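Local coordinates for GDSL-esterase (Pseudoalteromonas sp., PDB 3HP4), which is an esterase of the GDSL (SGNH-hydrolase) family that probably cleaves lysophospholipid-type esters, captured here covalently inhibited by monoethylphosphonate, at residues E49-A54 against K86-N91; A94-S99 against A104-M109. All coordinates share one frame; numbering follows the deposited sequence.

Interaction 1: E49-A54 against K86-N91; sequences ETSGGA and KKMQTN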
ATOM      1  N   GLU A  49      -4.631   6.412   7.795  1.00  7.87           N
ATOM      2  CA  GLU A  49      -5.552   6.560   6.664  1.00  8.66           C
ATOM      3  C   GLU A  49      -6.429   5.326   6.469  1.00  7.48           C
ATOM      4  O   GLU A  49      -5.978   4.205   6.650  1.00  8.07           O
ATOM      5  CB  GLU A  49      -4.784   6.860   5.372  1.00  8.22           C
ATOM      6  CG  GLU A  49      -5.657   7.282   4.226  1.00 11.63           C
ATOM      7  CD  GLU A  49      -6.519   8.464   4.554  1.00 14.02           C
ATOM      8  OE1 GLU A  49      -7.484   8.344   5.321  1.00 13.89           O
ATOM      9  OE2 GLU A  49      -6.264   9.568   4.049  1.00 16.20           O
ATOM     10  N   THR A  50      -7.676   5.567   6.096  1.00  8.08           N
ATOM     11  CA  THR A  50      -8.640   4.505   5.802  1.00  8.05           C
ATOM     12  C   THR A  50      -8.963   4.575   4.306  1.00  8.08           C
ATOM     13  O   THR A  50      -8.658   5.545   3.602  1.00  7.60           O
ATOM     14  CB  THR A  50      -9.942   4.723   6.583  1.00  9.48           C
ATOM     15  OG1 THR A  50     -10.493   6.004   6.206  1.00 10.10           O
ATOM     16  CG2 THR A  50      -9.671   4.648   8.081  1.00 10.68           C
ATOM     17  N   SER A  51      -9.683   3.562   3.831  1.00  7.42           N
ATOM     18  CA  SER A  51     -10.095   3.552   2.443  1.00  8.22           C
ATOM     19  C   SER A  51     -10.988   4.771   2.124  1.00  8.43           C
ATOM     20  O   SER A  51     -10.835   5.399   1.067  1.00  9.59           O
ATOM     21  CB  SER A  51     -10.801   2.236   2.102  1.00  8.01           C
ATOM     22  OG  SER A  51     -12.015   2.069   2.777  1.00  8.52           O
ATOM     23  N   GLY A  52     -11.866   5.126   3.054  1.00  8.03           N
ATOM     24  CA  GLY A  52     -12.780   6.254   2.792  1.00  9.10           C
ATOM     25  C   GLY A  52     -12.043   7.568   2.893  1.00  8.67           C
ATOM     26  O   GLY A  52     -12.324   8.492   2.119  1.00 10.25           O
ATOM     27  N   GLY A  53     -11.065   7.699   3.777  1.00  8.22           N
ATOM     28  CA  GLY A  53     -10.298   8.958   3.838  1.00  8.92           C
ATOM     29  C   GLY A  53      -9.491   9.184   2.592  1.00  9.38           C
ATOM     30  O   GLY A  53      -9.376  10.327   2.059  1.00 10.70           O
ATOM     31  N   ALA A  54      -8.897   8.127   2.065  1.00  9.11           N
ATOM     32  CA  ALA A  54      -8.112   8.257   0.862  1.00  9.35           C
ATOM     33  C   ALA A  54      -8.999   8.648  -0.294  1.00 10.35           C
ATOM     34  O   ALA A  54      -8.586   9.419  -1.174  1.00 10.50           O
ATOM     35  CB  ALA A  54      -7.335   6.959   0.540  1.00  9.34           C
ATOM     36  N   LYS A  86     -17.758  -4.843   3.115  1.00  6.19           N
ATOM     37  CA  LYS A  86     -18.465  -4.409   1.919  1.00  7.36           C
ATOM     38  C   LYS A  86     -18.258  -2.939   1.638  1.00  6.82           C
ATOM     39  O   LYS A  86     -18.030  -2.537   0.445  1.00  8.09           O
ATOM     40  CB  LYS A  86     -19.962  -4.738   2.050  1.00  9.43           C
ATOM     41  CG  LYS A  86     -20.818  -4.297   0.870  1.00 15.11           C
ATOM     42  CD  LYS A  86     -22.317  -4.635   1.116  1.00 20.11           C
ATOM     43  CE  LYS A  86     -23.199  -4.286  -0.085  1.00 24.53           C
ATOM     44  NZ  LYS A  86     -24.665  -4.536   0.173  1.00 29.44           N
ATOM     45  N   LYS A  87     -18.245  -2.086   2.657  1.00  6.87           N
ATOM     46  CA  LYS A  87     -18.031  -0.680   2.468  1.00  7.58           C
ATOM     47  C   LYS A  87     -16.586  -0.423   2.109  1.00  6.77           C
ATOM     48  O   LYS A  87     -16.305   0.397   1.228  1.00  6.85           O
ATOM     49  CB  LYS A  87     -18.439   0.103   3.741  1.00 10.33           C
ATOM     50  CG  LYS A  87     -18.281   1.606   3.525  1.00 15.35           C
ATOM     51  CD  LYS A  87     -19.170   2.123   2.364  1.00 20.90           C
ATOM     52  CE  LYS A  87     -18.931   3.609   2.071  1.00 23.09           C
ATOM     53  NZ  LYS A  87     -19.831   4.113   0.985  1.00 29.09           N
ATOM     54  N   MET A  88     -15.634  -1.076   2.786  1.00  7.15           N
ATOM     55  CA  MET A  88     -14.222  -0.943   2.389  1.00  6.35           C
ATOM     56  C   MET A  88     -14.065  -1.338   0.924  1.00  6.01           C
ATOM     57  O   MET A  88     -13.338  -0.642   0.188  1.00  6.09           O
ATOM     58  CB  MET A  88     -13.368  -1.856   3.273  1.00  6.61           C
ATOM     59  CG  MET A  88     -11.883  -1.714   2.931  1.00  7.08           C
ATOM     60  SD  MET A  88     -10.823  -2.910   3.775  1.00  7.76           S
ATOM     61  CE  MET A  88     -11.174  -4.397   2.865  1.00  8.08           C
ATOM     62  N   GLN A  89     -14.701  -2.410   0.484  1.00  6.51           N
ATOM     63  CA  GLN A  89     -14.592  -2.850  -0.894  1.00  7.22           C
ATOM     64  C   GLN A  89     -15.149  -1.806  -1.847  1.00  6.99           C
ATOM     65  O   GLN A  89     -14.544  -1.507  -2.890  1.00  7.63           O
ATOM     66  CB  GLN A  89     -15.299  -4.200  -1.005  1.00 10.46           C
ATOM     67  CG  GLN A  89     -15.088  -4.882  -2.307  1.00 12.05           C
ATOM     68  CD  GLN A  89     -15.488  -6.332  -2.278  1.00 13.89           C
ATOM     69  OE1 GLN A  89     -15.569  -6.940  -1.209  1.00 18.05           O
ATOM     70  NE2 GLN A  89     -15.752  -6.871  -3.443  1.00 20.26           N
ATOM     71  N   THR A  90     -16.281  -1.200  -1.527  1.00  7.65           N
ATOM     72  CA  THR A  90     -16.836  -0.115  -2.333  1.00  8.50           C
ATOM     73  C   THR A  90     -15.840   1.027  -2.428  1.00  6.76           C
ATOM     74  O   THR A  90     -15.594   1.593  -3.513  1.00  7.85           O
ATOM     75  CB  THR A  90     -18.172   0.349  -1.706  1.00  8.54           C
ATOM     76  OG1 THR A  90     -19.074  -0.757  -1.818  1.00 13.53           O
ATOM     77  CG2 THR A  90     -18.737   1.580  -2.418  1.00 13.00           C
ATOM     78  N   ASN A  91     -15.259   1.420  -1.306  1.00  5.93           N
ATOM     79  CA  ASN A  91     -14.327   2.515  -1.283  1.00  6.88           C
ATOM     80  C   ASN A  91     -13.080   2.216  -2.091  1.00  6.45           C
ATOM     81  O   ASN A  91     -12.650   3.068  -2.896  1.00  6.84           O
ATOM     82  CB  ASN A  91     -13.866   2.870   0.150  1.00  7.42           C
ATOM     83  CG  ASN A  91     -14.928   3.472   1.006  1.00  8.83           C
ATOM     84  OD1 ASN A  91     -15.944   3.971   0.523  1.00 10.32           O
ATOM     85  ND2 ASN A  91     -14.713   3.359   2.276  1.00  9.20           N
TER

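Interaction 2: A94-S99 against A104-M109; sequences ALVKKS and AMTALM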
ATOM      1  N   ALA A  94     -13.740   2.229  -5.833  1.00  6.71           N
ATOM      2  CA  ALA A  94     -13.827   3.601  -6.357  1.00  7.21           C
ATOM      3  C   ALA A  94     -12.457   4.204  -6.454  1.00  7.49           C
ATOM      4  O   ALA A  94     -12.192   4.966  -7.421  1.00  7.90           O
ATOM      5  CB  ALA A  94     -14.746   4.418  -5.447  1.00  8.25           C
ATOM      6  N   LEU A  95     -11.529   3.961  -5.524  1.00  7.29           N
ATOM      7  CA  LEU A  95     -10.167   4.443  -5.623  1.00  8.36           C
ATOM      8  C   LEU A  95      -9.530   3.911  -6.864  1.00  6.68           C
ATOM      9  O   LEU A  95      -8.843   4.671  -7.600  1.00  7.23           O
ATOM     10  CB  LEU A  95      -9.266   4.066  -4.405  1.00 10.21           C
ATOM     11  CG  LEU A  95      -9.533   4.723  -3.064  1.00 10.30           C
ATOM     12  CD1 LEU A  95      -8.822   4.046  -1.903  1.00 14.19           C
ATOM     13  CD2 LEU A  95      -9.127   6.202  -3.184  1.00 10.53           C
ATOM     14  N   VAL A  96      -9.654   2.613  -7.126  1.00  5.97           N
ATOM     15  CA  VAL A  96      -9.066   2.022  -8.332  1.00  5.94           C
ATOM     16  C   VAL A  96      -9.677   2.627  -9.566  1.00  5.51           C
ATOM     17  O   VAL A  96      -8.943   3.011 -10.504  1.00  5.83           O
ATOM     18  CB  VAL A  96      -9.288   0.496  -8.307  1.00  5.40           C
ATOM     19  CG1 VAL A  96      -8.859  -0.084  -9.612  1.00  7.04           C
ATOM     20  CG2 VAL A  96      -8.477  -0.137  -7.139  1.00  7.01           C
ATOM     21  N   LYS A  97     -10.994   2.761  -9.631  1.00  5.64           N
ATOM     22  CA  LYS A  97     -11.629   3.269 -10.831  1.00  6.43           C
ATOM     23  C   LYS A  97     -11.288   4.718 -11.079  1.00  5.78           C
ATOM     24  O   LYS A  97     -11.096   5.116 -12.233  1.00  6.33           O
ATOM     25  CB  LYS A  97     -13.136   3.056 -10.834  1.00  7.79           C
ATOM     26  CG  LYS A  97     -13.431   1.579 -10.943  1.00  9.94           C
ATOM     27  CD  LYS A  97     -14.882   1.284 -11.150  1.00 14.52           C
ATOM     28  CE  LYS A  97     -15.095  -0.184 -11.582  1.00 17.23           C
ATOM     29  NZ  LYS A  97     -16.536  -0.382 -11.960  1.00 22.29           N
ATOM     30  N   LYS A  98     -11.140   5.542 -10.040  1.00  6.01           N
ATOM     31  CA  LYS A  98     -10.724   6.939 -10.244  1.00  5.75           C
ATOM     32  C   LYS A  98      -9.297   6.979 -10.808  1.00  5.73           C
ATOM     33  O   LYS A  98      -9.003   7.744 -11.745  1.00  6.27           O
ATOM     34  CB  LYS A  98     -10.725   7.690  -8.909  1.00  8.72           C
ATOM     35  CG  LYS A  98     -12.026   8.166  -8.408  1.00 11.03           C
ATOM     36  CD  LYS A  98     -11.778   8.912  -7.063  1.00 13.26           C
ATOM     37  CE  LYS A  98     -13.073   9.393  -6.417  1.00 13.79           C
ATOM     38  NZ  LYS A  98     -13.705  10.503  -7.157  1.00 15.29           N
ATOM     39  N   SER A  99      -8.413   6.145 -10.290  1.00  5.89           N
ATOM     40  CA  SER A  99      -7.064   6.104 -10.814  0.60  5.33           C
ATOM     41  C   SER A  99      -7.016   5.669 -12.273  1.00  5.74           C
ATOM     42  O   SER A  99      -6.316   6.296 -13.105  1.00  5.97           O
ATOM     43  CB  SER A  99      -6.181   5.197  -9.951  0.60  5.63           C
ATOM     44  OG  SER A  99      -6.158   5.582  -8.587  0.60  4.97           O
ATOM     45  N   ALA A 104      -4.081   6.020 -15.060  1.00  6.60           N
ATOM     46  CA  ALA A 104      -3.013   5.445 -14.252  1.00  6.55           C
ATOM     47  C   ALA A 104      -3.192   3.931 -14.168  1.00  6.48           C
ATOM     48  O   ALA A 104      -4.290   3.415 -13.787  1.00  8.24           O
ATOM     49  CB  ALA A 104      -2.966   6.017 -12.891  1.00  7.87           C
ATOM     50  N   MET A 105      -2.162   3.169 -14.457  1.00  6.60           N
ATOM     51  CA  MET A 105      -2.124   1.738 -14.173  0.50  6.81           C
ATOM     52  C   MET A 105      -2.165   1.557 -12.642  1.00  6.41           C
ATOM     53  O   MET A 105      -1.354   2.215 -11.934  1.00  6.55           O
ATOM     54  CB  MET A 105      -0.793   1.259 -14.697  0.50  8.51           C
ATOM     55  CG  MET A 105      -0.711  -0.222 -14.845  0.50 11.79           C
ATOM     56  SD  MET A 105      -1.869  -0.927 -16.064  0.50 16.16           S
ATOM     57  CE  MET A 105      -0.835  -0.849 -17.517  0.50 18.42           C
ATOM     58  N   THR A 106      -3.023   0.688 -12.146  1.00  5.65           N
ATOM     59  CA  THR A 106      -3.283   0.666 -10.709  1.00  5.74           C
ATOM     60  C   THR A 106      -2.973  -0.684 -10.124  1.00  5.71           C
ATOM     61  O   THR A 106      -3.368  -1.735 -10.698  1.00  6.55           O
ATOM     62  CB  THR A 106      -4.750   1.044 -10.460  1.00  6.46           C
ATOM     63  OG1 THR A 106      -4.960   2.349 -11.048  1.00  9.64           O
ATOM     64  CG2 THR A 106      -5.050   1.184  -8.996  1.00  8.64           C
ATOM     65  N   ALA A 107      -2.308  -0.693  -8.973  1.00  5.37           N
ATOM     66  CA  ALA A 107      -2.049  -1.905  -8.184  1.00  5.35           C
ATOM     67  C   ALA A 107      -2.662  -1.735  -6.845  1.00  5.50           C
ATOM     68  O   ALA A 107      -2.784  -0.614  -6.305  1.00  6.49           O
ATOM     69  CB  ALA A 107      -0.523  -2.132  -8.059  1.00  7.48           C
ATOM     70  N   LEU A 108      -3.057  -2.863  -6.260  1.00  6.19           N
ATOM     71  CA  LEU A 108      -3.675  -2.948  -4.956  1.00  7.50           C
ATOM     72  C   LEU A 108      -2.923  -3.969  -4.131  1.00  6.05           C
ATOM     73  O   LEU A 108      -2.851  -5.129  -4.541  1.00  7.43           O
ATOM     74  CB  LEU A 108      -5.130  -3.449  -5.215  1.00  9.43           C
ATOM     75  CG  LEU A 108      -6.018  -3.588  -4.030  1.00  6.65           C
ATOM     76  CD1 LEU A 108      -6.270  -2.245  -3.280  1.00 10.93           C
ATOM     77  CD2 LEU A 108      -7.367  -4.215  -4.423  1.00 10.19           C
ATOM     78  N   MET A 109      -2.408  -3.580  -2.982  1.00  5.83           N
ATOM     79  CA  MET A 109      -1.748  -4.556  -2.103  1.00  6.06           C
ATOM     80  C   MET A 109      -2.761  -5.332  -1.286  1.00  5.95           C
ATOM     81  O   MET A 109      -3.663  -4.741  -0.650  1.00  7.37           O
ATOM     82  CB  MET A 109      -0.781  -3.829  -1.177  1.00  7.24           C
ATOM     83  CG  MET A 109       0.102  -4.811  -0.396  1.00  6.29           C
ATOM     84  SD  MET A 109       1.454  -4.003   0.446  1.00  7.70           S
ATOM     85  CE  MET A 109       2.452  -3.596  -0.990  1.00 10.98           C
TER

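Interaction 1: E49-A54 against K86-N91
S51 and N91 bring the two backbones together, their CA atoms 5.7 Å apart, where the first turn of helix 51-65 abuts the flank of helix 85-101. One polar bond carries the contact. The ND2 of N91 donates to S51 OG over 3.0 Å in a nearly straight bond (166°), and the hydroxyl lies almost exactly in the amide plane. The N91 torsion that sets CG beside its own backbone N (chi1 -69°) swings the amide over to the hydroxyl, while CB, placed by the helix backbone, lies 3.3 Å from S51 OG. M88, one turn earlier, adds its CG at 3.8 Å from the same oxygen, while its bent end leads off to F125 and S128 of helix 119-136. The G52 backbone N also lies close to N91 ND2, but both are donors and no bond forms.

The turn that presents S51 is itself well fixed. T50 is the N-cap, its OG1 accepting from G53 N at 3.0 Å. E49 OE1 takes T50 N on its anti lone pair, and OE2 forms a salt bridge with R57. A beta carbon on G53 would collide with E49 OE1, so glycine suits this fold of the chain.

S51 OG is bonded a second time, to D78 OD2. D78 and N77, whose ND2 meets E49 O, belong to a GAND sequence that matches the GxND block of SGNH hydrolases. Since OG accepts from N91, its own proton is probably directed to the carboxylate, so that the buried serine bridges helix 85-101 and that block through one hydroxyl.

Interaction 2: A94-S99 against A104-M109
A104 N donates to S99 O over 3.0 Å, joining the tail of helix 85-101 to the strand that follows in a beta-alpha-beta crossover of the three-layer alpha/beta SGNH fold. The methyl of A104 rests beside the same carbonyl, CB lying 3.4 Å from S99 O. M105 points its CB away from the helix, and its backbone pairs with T68 and V70 at the neighbouring strand. T106 turns back inward and meets the helix with both branches. Its CG2, placed anti to the backbone N, sits the same 4.1 Å from V96 CG1 and from V96 CG2, the two side chains crossing at a slant. Its OG1 bonds to A104 O, coming from above the carbonyl plane rather than along a lone pair, and packs 3.3 Å from S99 CB. An alanine here would remove both branches and is likely to open a gap against the V96 methyls and deprive A104 O of its hydroxyl partner. A107 faces the other side of the sheet, toward W181 of helix 166-183. L108 turns to the helix side again, where its CD1 lies 4.9 Å from V96 CG2.

Both interactions draw on helix 85-101, and their centres lie about 13 Å apart. Interaction 1 uses its earlier turns, against the start of helix 51-65; interaction 2 uses its later turns, against strand 105-109, and comes second along the chain. L95 joins them: its CD2 packs 3.8 Å from A54 C, and its CD1 touches S51 O. The two helices are also tied by the salt bridge from K98 NZ to D59 OD1. Together the contacts illustrate how one helix of an alpha/beta fold can serve two partners: helix 51-65 accompanies it along both contacts, while its later turns also lie on the parallel sheet and its earlier ones are bonded beside the GAND sequence.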